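Local coordinates for protein putative alpha-L-fucosidase (Bacteroides thetaiotaomicron, PDB 3EYP) that probably hydrolyses alpha-L-fucosidic linkages as a family 29 glycoside hydrolase, with a TIM-barrel catalytic domain followed by a beta-sandwich module, at residues D320-T325 with F378-I383; K347-E352 with I368-P373. One frame throughout, in Å; residues are numbered along the deposited sequence.

Contact 1 of 2, residues D320-T325 with F378-I383; sequences DETFST and FDCLMI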
ATOM      1  N   ASP A 320     -12.712   8.356   8.221  1.00 46.70           N
ATOM      2  CA  ASP A 320     -12.664   8.806   9.614  1.00 47.67           C
ATOM      3  C   ASP A 320     -14.017   8.681  10.277  1.00 47.74           C
ATOM      4  O   ASP A 320     -14.135   8.076  11.344  1.00 48.20           O
ATOM      5  CB  ASP A 320     -12.102  10.205   9.739  1.00 48.92           C
ATOM      6  CG  ASP A 320     -10.574  10.230   9.611  1.00 50.48           C
ATOM      7  OD1 ASP A 320      -9.898   9.166   9.557  1.00 54.69           O
ATOM      8  OD2 ASP A 320     -10.058  11.350   9.552  1.00 57.30           O
ATOM      9  N   GLU A 321     -15.051   9.150   9.594  1.00 47.03           N
ATOM     10  CA  GLU A 321     -16.401   9.071  10.152  1.00 48.33           C
ATOM     11  C   GLU A 321     -16.844   7.651  10.351  1.00 48.49           C
ATOM     12  O   GLU A 321     -17.452   7.328  11.340  1.00 48.26           O
ATOM     13  CB  GLU A 321     -17.449   9.778   9.319  1.00 48.48           C
ATOM     14  CG  GLU A 321     -17.151  11.218   9.249  1.00 53.68           C
ATOM     15  CD  GLU A 321     -18.214  12.008   8.619  1.00 60.64           C
ATOM     16  OE1 GLU A 321     -19.118  11.378   7.914  1.00 62.21           O
ATOM     17  OE2 GLU A 321     -18.116  13.269   8.858  1.00 63.08           O
ATOM     18  N   THR A 322     -16.531   6.805   9.391  1.00 48.21           N
ATOM     19  CA  THR A 322     -16.974   5.427   9.423  1.00 48.38           C
ATOM     20  C   THR A 322     -16.439   4.688  10.648  1.00 48.81           C
ATOM     21  O   THR A 322     -17.205   4.061  11.367  1.00 49.59           O
ATOM     22  CB  THR A 322     -16.605   4.677   8.103  1.00 48.71           C
ATOM     23  OG1 THR A 322     -17.340   5.253   7.026  1.00 48.09           O
ATOM     24  CG2 THR A 322     -16.950   3.161   8.219  1.00 47.26           C
ATOM     25  N   PHE A 323     -15.127   4.789  10.889  1.00 49.18           N
ATOM     26  CA  PHE A 323     -14.427   3.984  11.908  1.00 49.51           C
ATOM     27  C   PHE A 323     -14.251   4.706  13.269  1.00 50.87           C
ATOM     28  O   PHE A 323     -13.658   4.189  14.196  1.00 51.10           O
ATOM     29  CB  PHE A 323     -13.113   3.421  11.344  1.00 49.01           C
ATOM     30  CG  PHE A 323     -13.336   2.523  10.134  1.00 49.61           C
ATOM     31  CD1 PHE A 323     -13.828   1.232  10.297  1.00 46.00           C
ATOM     32  CD2 PHE A 323     -13.130   2.998   8.833  1.00 49.65           C
ATOM     33  CE1 PHE A 323     -14.050   0.402   9.198  1.00 46.11           C
ATOM     34  CE2 PHE A 323     -13.360   2.160   7.714  1.00 49.12           C
ATOM     35  CZ  PHE A 323     -13.809   0.889   7.891  1.00 47.97           C
ATOM     36  N   SER A 324     -14.859   5.870  13.378  1.00 52.60           N
ATOM     37  CA  SER A 324     -14.747   6.670  14.591  1.00 54.01           C
ATOM     38  C   SER A 324     -15.488   5.996  15.737  1.00 53.79           C
ATOM     39  O   SER A 324     -15.067   6.043  16.875  1.00 56.36           O
ATOM     40  CB  SER A 324     -15.286   8.092  14.408  1.00 54.09           C
ATOM     41  OG  SER A 324     -16.670   8.071  14.064  1.00 56.51           O
ATOM     42  N   THR A 325     -16.563   5.321  15.432  1.00 53.73           N
ATOM     43  CA  THR A 325     -17.381   4.736  16.482  1.00 53.90           C
ATOM     44  C   THR A 325     -17.594   3.247  16.289  1.00 52.86           C
ATOM     45  O   THR A 325     -18.394   2.827  15.458  1.00 52.68           O
ATOM     46  CB  THR A 325     -18.730   5.496  16.607  1.00 54.46           C
ATOM     47  OG1 THR A 325     -18.451   6.893  16.825  1.00 59.26           O
ATOM     48  CG2 THR A 325     -19.576   4.972  17.777  1.00 56.04           C
ATOM     49  N   PHE A 378     -25.759  -1.546  11.806  1.00 49.07           N
ATOM     50  CA  PHE A 378     -24.430  -1.488  11.132  1.00 47.98           C
ATOM     51  C   PHE A 378     -24.422  -2.100   9.742  1.00 47.08           C
ATOM     52  O   PHE A 378     -25.223  -2.962   9.409  1.00 46.41           O
ATOM     53  CB  PHE A 378     -23.319  -2.075  12.019  1.00 47.92           C
ATOM     54  CG  PHE A 378     -23.435  -3.572  12.245  1.00 49.79           C
ATOM     55  CD1 PHE A 378     -22.717  -4.460  11.469  1.00 48.70           C
ATOM     56  CD2 PHE A 378     -24.256  -4.071  13.250  1.00 49.06           C
ATOM     57  CE1 PHE A 378     -22.824  -5.842  11.670  1.00 49.73           C
ATOM     58  CE2 PHE A 378     -24.381  -5.438  13.461  1.00 51.47           C
ATOM     59  CZ  PHE A 378     -23.664  -6.333  12.667  1.00 52.15           C
ATOM     60  N   ASP A 379     -23.442  -1.658   8.961  1.00 46.43           N
ATOM     61  CA  ASP A 379     -23.285  -2.084   7.577  1.00 46.31           C
ATOM     62  C   ASP A 379     -21.804  -2.248   7.138  1.00 46.73           C
ATOM     63  O   ASP A 379     -21.484  -2.232   5.974  1.00 47.19           O
ATOM     64  CB  ASP A 379     -24.007  -1.094   6.643  1.00 47.21           C
ATOM     65  CG  ASP A 379     -23.443   0.336   6.700  1.00 48.79           C
ATOM     66  OD1 ASP A 379     -22.444   0.599   7.419  1.00 51.32           O
ATOM     67  OD2 ASP A 379     -24.029   1.236   6.020  1.00 51.41           O
ATOM     68  N   CYS A 380     -20.938  -2.392   8.119  1.00 46.97           N
ATOM     69  CA  CYS A 380     -19.485  -2.527   7.914  1.00 47.19           C
ATOM     70  C   CYS A 380     -18.890  -3.126   9.179  1.00 46.44           C
ATOM     71  O   CYS A 380     -19.378  -2.873  10.256  1.00 46.93           O
ATOM     72  CB  CYS A 380     -18.865  -1.124   7.658  1.00 46.14           C
ATOM     73  SG  CYS A 380     -17.129  -1.170   7.201  1.00 54.22           S
ATOM     74  N   LEU A 381     -17.868  -3.949   9.020  1.00 45.48           N
ATOM     75  CA  LEU A 381     -17.098  -4.476  10.131  1.00 44.98           C
ATOM     76  C   LEU A 381     -15.640  -4.661   9.720  1.00 45.87           C
ATOM     77  O   LEU A 381     -15.293  -4.695   8.521  1.00 44.94           O
ATOM     78  CB  LEU A 381     -17.650  -5.790  10.703  1.00 45.31           C
ATOM     79  CG  LEU A 381     -17.784  -6.984   9.754  1.00 43.70           C
ATOM     80  CD1 LEU A 381     -16.437  -7.738   9.618  1.00 38.97           C
ATOM     81  CD2 LEU A 381     -18.937  -7.914  10.152  1.00 46.31           C
ATOM     82  N   MET A 382     -14.816  -4.723  10.758  1.00 44.58           N
ATOM     83  CA  MET A 382     -13.347  -4.769  10.620  1.00 44.41           C
ATOM     84  C   MET A 382     -12.725  -5.604  11.732  1.00 43.90           C
ATOM     85  O   MET A 382     -13.182  -5.626  12.886  1.00 45.43           O
ATOM     86  CB  MET A 382     -12.779  -3.351  10.714  1.00 43.88           C
ATOM     87  CG  MET A 382     -11.225  -3.216  10.558  1.00 43.32           C
ATOM     88  SD  MET A 382     -10.751  -1.434  10.240  1.00 38.37           S
ATOM     89  CE  MET A 382     -10.879  -0.796  11.868  1.00 43.90           C
ATOM     90  N   ILE A 383     -11.666  -6.286  11.356  1.00 43.06           N
ATOM     91  CA  ILE A 383     -10.957  -7.167  12.242  1.00 43.44           C
ATOM     92  C   ILE A 383      -9.461  -7.075  11.915  1.00 44.04           C
ATOM     93  O   ILE A 383      -9.082  -6.981  10.750  1.00 43.32           O
ATOM     94  CB  ILE A 383     -11.544  -8.622  12.110  1.00 44.06           C
ATOM     95  CG1 ILE A 383     -11.016  -9.553  13.200  1.00 44.54           C
ATOM     96  CG2 ILE A 383     -11.286  -9.271  10.733  1.00 43.92           C
ATOM     97  CD1 ILE A 383     -11.885 -10.784  13.302  1.00 42.51           C
TER
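Phe323, near the end of helix 306-323, lays its ring against the sulfurs of Cys380 and Met382, and the result is a sulfur-aromatic contact at the join between the TIM-barrel domain and the beta-sandwich of the F5/8 type C module. Cys380 and Met382 stand two apart on strand 380-385, where both CB atoms point at the helix, and both meet the CD1-CE1-CZ side of the ring obliquely. Cys380 SG lies 4.0 Å from Phe323 CZ, and its direction from the ring centroid is tilted 60° off the normal. The thioether comes in more steeply: Met382 SD is 4.4 Å from the centroid of the Phe323 ring and only 31° off the normal. With CG of Met382 anti to the backbone N (chi1 -179°) the chain runs straight out from the strand before bending at its last torsion, which carries CE to 3.9 Å from Phe323 CD1. Thr322 CG2 packs over the centre of one face of the Phe323 ring, 3.7 Å above its plane, while Thr322 OG1 bonds back to Gly318 O within the helix and also to Ser457 N, tying the helix to the C-terminal tail. Tyr454 of the neighbouring strand meets the Phe323 ring edge-to-face, and Asp379 and Cys380 form a classic beta bulge opposite that tyrosine. With an alanine here in place of the phenylalanine, Cys380 SG and Met382 SD would probably lose their shared aromatic partner and a gap would probably open between helix and strand. Next in the chain, Ser324 OG donates to Glu321 O at 2.9 Å, reaching that oxygen from above the carbonyl plane.

Contact 2 of 2, residues K347-E352 with I368-P373; sequences KMLDNE and IIFTLP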
ATOM      1  N   LYS A 347     -10.368  -6.751  25.140  1.00 49.90           N
ATOM      2  CA  LYS A 347      -9.248  -6.037  24.522  1.00 50.78           C
ATOM      3  C   LYS A 347      -9.529  -5.602  23.066  1.00 50.19           C
ATOM      4  O   LYS A 347      -9.020  -4.584  22.631  1.00 51.95           O
ATOM      5  CB  LYS A 347      -7.981  -6.863  24.584  1.00 50.36           C
ATOM      6  CG  LYS A 347      -7.687  -7.228  25.961  1.00 52.99           C
ATOM      7  CD  LYS A 347      -7.456  -6.014  26.820  1.00 55.26           C
ATOM      8  CE  LYS A 347      -6.677  -6.399  28.063  1.00 57.47           C
ATOM      9  NZ  LYS A 347      -7.601  -6.739  29.154  1.00 57.91           N
ATOM     10  N   MET A 348     -10.361  -6.363  22.361  1.00 48.29           N
ATOM     11  CA  MET A 348     -10.645  -6.124  20.925  1.00 48.91           C
ATOM     12  C   MET A 348     -11.376  -4.796  20.733  1.00 49.59           C
ATOM     13  O   MET A 348     -11.563  -4.268  19.596  1.00 49.86           O
ATOM     14  CB  MET A 348     -11.498  -7.267  20.334  1.00 48.38           C
ATOM     15  CG  MET A 348     -10.726  -8.641  20.122  1.00 46.58           C
ATOM     16  SD  MET A 348     -11.646  -9.976  19.278  1.00 35.13           S
ATOM     17  CE  MET A 348     -12.424 -10.926  20.635  1.00 45.32           C
ATOM     18  N   LEU A 349     -11.790  -4.271  21.873  1.00 49.71           N
ATOM     19  CA  LEU A 349     -12.737  -3.147  21.927  1.00 50.73           C
ATOM     20  C   LEU A 349     -12.183  -1.891  22.531  1.00 51.16           C
ATOM     21  O   LEU A 349     -12.856  -0.872  22.556  1.00 50.66           O
ATOM     22  CB  LEU A 349     -13.981  -3.513  22.730  1.00 50.46           C
ATOM     23  CG  LEU A 349     -14.829  -4.668  22.257  1.00 50.63           C
ATOM     24  CD1 LEU A 349     -16.083  -4.835  23.112  1.00 49.04           C
ATOM     25  CD2 LEU A 349     -15.174  -4.400  20.793  1.00 52.93           C
ATOM     26  N   ASP A 350     -10.964  -1.994  23.005  1.00 51.80           N
ATOM     27  CA  ASP A 350     -10.367  -0.974  23.856  1.00 53.54           C
ATOM     28  C   ASP A 350      -9.590   0.114  23.146  1.00 54.90           C
ATOM     29  O   ASP A 350      -9.021   0.998  23.772  1.00 54.93           O
ATOM     30  CB  ASP A 350      -9.507  -1.605  24.945  1.00 53.08           C
ATOM     31  CG  ASP A 350      -8.192  -2.148  24.423  1.00 54.85           C
ATOM     32  OD1 ASP A 350      -7.879  -1.903  23.245  1.00 54.73           O
ATOM     33  OD2 ASP A 350      -7.472  -2.825  25.198  1.00 53.09           O
ATOM     34  N   ASN A 351      -9.546   0.042  21.841  1.00 56.62           N
ATOM     35  CA  ASN A 351      -8.832   1.072  21.082  1.00 58.96           C
ATOM     36  C   ASN A 351      -7.375   1.274  21.488  1.00 59.54           C
ATOM     37  O   ASN A 351      -6.798   2.327  21.241  1.00 59.91           O
ATOM     38  CB  ASN A 351      -9.534   2.407  21.259  1.00 59.16           C
ATOM     39  CG  ASN A 351     -10.876   2.451  20.569  1.00 62.61           C
ATOM     40  OD1 ASN A 351     -11.828   3.060  21.067  1.00 70.73           O
ATOM     41  ND2 ASN A 351     -10.975   1.795  19.431  1.00 66.31           N
ATOM     42  N   GLU A 352      -6.801   0.297  22.155  1.00 60.33           N
ATOM     43  CA  GLU A 352      -5.363   0.363  22.466  1.00 61.76           C
ATOM     44  C   GLU A 352      -4.607  -0.250  21.309  1.00 61.80           C
ATOM     45  O   GLU A 352      -5.057  -1.217  20.699  1.00 62.00           O
ATOM     46  CB  GLU A 352      -4.988  -0.408  23.722  1.00 62.29           C
ATOM     47  CG  GLU A 352      -5.907  -0.240  24.886  1.00 66.18           C
ATOM     48  CD  GLU A 352      -5.505   0.894  25.780  1.00 71.43           C
ATOM     49  OE1 GLU A 352      -4.513   1.596  25.464  1.00 73.98           O
ATOM     50  OE2 GLU A 352      -6.197   1.091  26.810  1.00 77.61           O
ATOM     51  N   ILE A 368     -16.985 -15.600  20.344  1.00 49.17           N
ATOM     52  CA  ILE A 368     -17.140 -14.368  21.105  1.00 48.49           C
ATOM     53  C   ILE A 368     -18.474 -13.686  20.823  1.00 49.48           C
ATOM     54  O   ILE A 368     -18.857 -13.413  19.672  1.00 48.31           O
ATOM     55  CB  ILE A 368     -16.028 -13.342  20.822  1.00 48.51           C
ATOM     56  CG1 ILE A 368     -14.602 -13.967  20.937  1.00 48.04           C
ATOM     57  CG2 ILE A 368     -16.169 -12.204  21.783  1.00 45.92           C
ATOM     58  CD1 ILE A 368     -14.075 -14.680  19.683  1.00 43.97           C
ATOM     59  N   ILE A 369     -19.193 -13.432  21.904  1.00 49.54           N
ATOM     60  CA  ILE A 369     -20.553 -12.890  21.805  1.00 49.79           C
ATOM     61  C   ILE A 369     -20.556 -11.552  22.484  1.00 49.63           C
ATOM     62  O   ILE A 369     -20.115 -11.404  23.625  1.00 49.61           O
ATOM     63  CB  ILE A 369     -21.609 -13.852  22.420  1.00 49.38           C
ATOM     64  CG1 ILE A 369     -21.646 -15.100  21.580  1.00 51.60           C
ATOM     65  CG2 ILE A 369     -23.041 -13.191  22.488  1.00 51.69           C
ATOM     66  CD1 ILE A 369     -22.641 -16.194  22.071  1.00 52.73           C
ATOM     67  N   PHE A 370     -21.012 -10.575  21.728  1.00 49.96           N
ATOM     68  CA  PHE A 370     -21.089  -9.218  22.191  1.00 50.33           C
ATOM     69  C   PHE A 370     -22.544  -8.936  22.378  1.00 51.72           C
ATOM     70  O   PHE A 370     -23.320  -9.008  21.433  1.00 52.47           O
ATOM     71  CB  PHE A 370     -20.478  -8.241  21.170  1.00 49.68           C
ATOM     72  CG  PHE A 370     -19.046  -8.550  20.809  1.00 48.01           C
ATOM     73  CD1 PHE A 370     -18.022  -7.881  21.410  1.00 47.05           C
ATOM     74  CD2 PHE A 370     -18.750  -9.527  19.891  1.00 48.68           C
ATOM     75  CE1 PHE A 370     -16.690  -8.170  21.073  1.00 47.79           C
ATOM     76  CE2 PHE A 370     -17.438  -9.832  19.561  1.00 46.39           C
ATOM     77  CZ  PHE A 370     -16.426  -9.155  20.146  1.00 47.41           C
ATOM     78  N   THR A 371     -22.901  -8.655  23.625  1.00 53.13           N
ATOM     79  CA  THR A 371     -24.295  -8.306  23.980  1.00 53.97           C
ATOM     80  C   THR A 371     -24.405  -6.812  24.234  1.00 54.73           C
ATOM     81  O   THR A 371     -23.780  -6.225  25.128  1.00 54.92           O
ATOM     82  CB  THR A 371     -24.803  -9.127  25.182  1.00 53.66           C
ATOM     83  OG1 THR A 371     -24.738 -10.529  24.882  1.00 54.91           O
ATOM     84  CG2 THR A 371     -26.252  -8.772  25.493  1.00 54.86           C
ATOM     85  N   LEU A 372     -25.172  -6.188  23.369  1.00 56.85           N
ATOM     86  CA  LEU A 372     -25.274  -4.748  23.337  1.00 58.42           C
ATOM     87  C   LEU A 372     -26.446  -4.270  24.176  1.00 59.51           C
ATOM     88  O   LEU A 372     -27.520  -4.823  24.092  1.00 59.73           O
ATOM     89  CB  LEU A 372     -25.466  -4.260  21.899  1.00 59.08           C
ATOM     90  CG  LEU A 372     -24.233  -4.570  21.045  1.00 60.45           C
ATOM     91  CD1 LEU A 372     -24.631  -4.960  19.629  1.00 62.09           C
ATOM     92  CD2 LEU A 372     -23.252  -3.415  21.075  1.00 62.62           C
ATOM     93  N   PRO A 373     -26.242  -3.224  24.966  1.00 60.99           N
ATOM     94  CA  PRO A 373     -27.324  -2.737  25.834  1.00 62.56           C
ATOM     95  C   PRO A 373     -28.544  -2.308  25.060  1.00 63.53           C
ATOM     96  O   PRO A 373     -29.673  -2.501  25.497  1.00 64.90           O
ATOM     97  CB  PRO A 373     -26.700  -1.523  26.521  1.00 62.03           C
ATOM     98  CG  PRO A 373     -25.528  -1.174  25.689  1.00 61.93           C
ATOM     99  CD  PRO A 373     -25.011  -2.444  25.145  1.00 61.54           C
TER
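Met348 and Ile368 reach toward each other tip to tip, and the methionine, traced outward, explains how a short 3-10 segment can touch a strand although Met348 CA is 10.5 Å from Ile368 CA. Its CB already points at strand 366-372. CG lies anti to the carbonyl carbon (chi1 -73°), and this torsion together with the extended chi2 carries SD out toward the strand; CB, CG and SD make no close approach across the contact, and the work is left to the end. There the chain bends at chi3 (-92°) and presents CE to the isoleucine, 3.8 Å from Ile368 CG1 and 4.1 Å from Ile368 CG2, touching both branches of its partner. The same methyl carbon, Met348 CE, lies obliquely to the neighbouring aromatic ring, 4.4 Å from Phe370 CZ. Leu349 slides past Phe370 in the opposite direction, its CD1 at the ring edge near the ring plane and 4.0 Å from Phe370 CE1, with Leu349 CD2 4.1 Å from that same CE1. No hydrogen bond joins the two segments. Beyond the leucine the loop is shaped by an Asx turn, in which Asp350 OD1 accepts from Glu352 N at 2.7 Å, met from above the carboxylate plane. Val333 touches Leu349, Ile368 and Phe370 from the adjacent strand, and Phe451 of the facing sheet meets both Met348 and the Phe370 ring. This buried apolar cluster, with a loop filling in between two antiparallel sheets, is consistent with the core of a beta-sandwich, as in F5/8 type C (discoidin-like) modules.

How the contacts relate
Neither contact has a hydrogen bond across it, yet they serve different places in the fold. Contact 1 crosses a boundary, joining the end of a barrel-domain helix to the strand 380-385 sheet, and its Phe323 stays partly exposed; contact 2 is internal to the sandwich, setting a loop against a strand of the other sheet, and all four touching residues are buried. Contact 1 brings a cysteine and a methionine sulfur to an aromatic ring, along with a methyl group, whereas in contact 2 the methionine approaches by its methyl alone. Their centres are 14 Å apart, and strand 447-454 supplies neighbours to both. Along the chain, contact 2 is nested inside the loop that contact 1 closes.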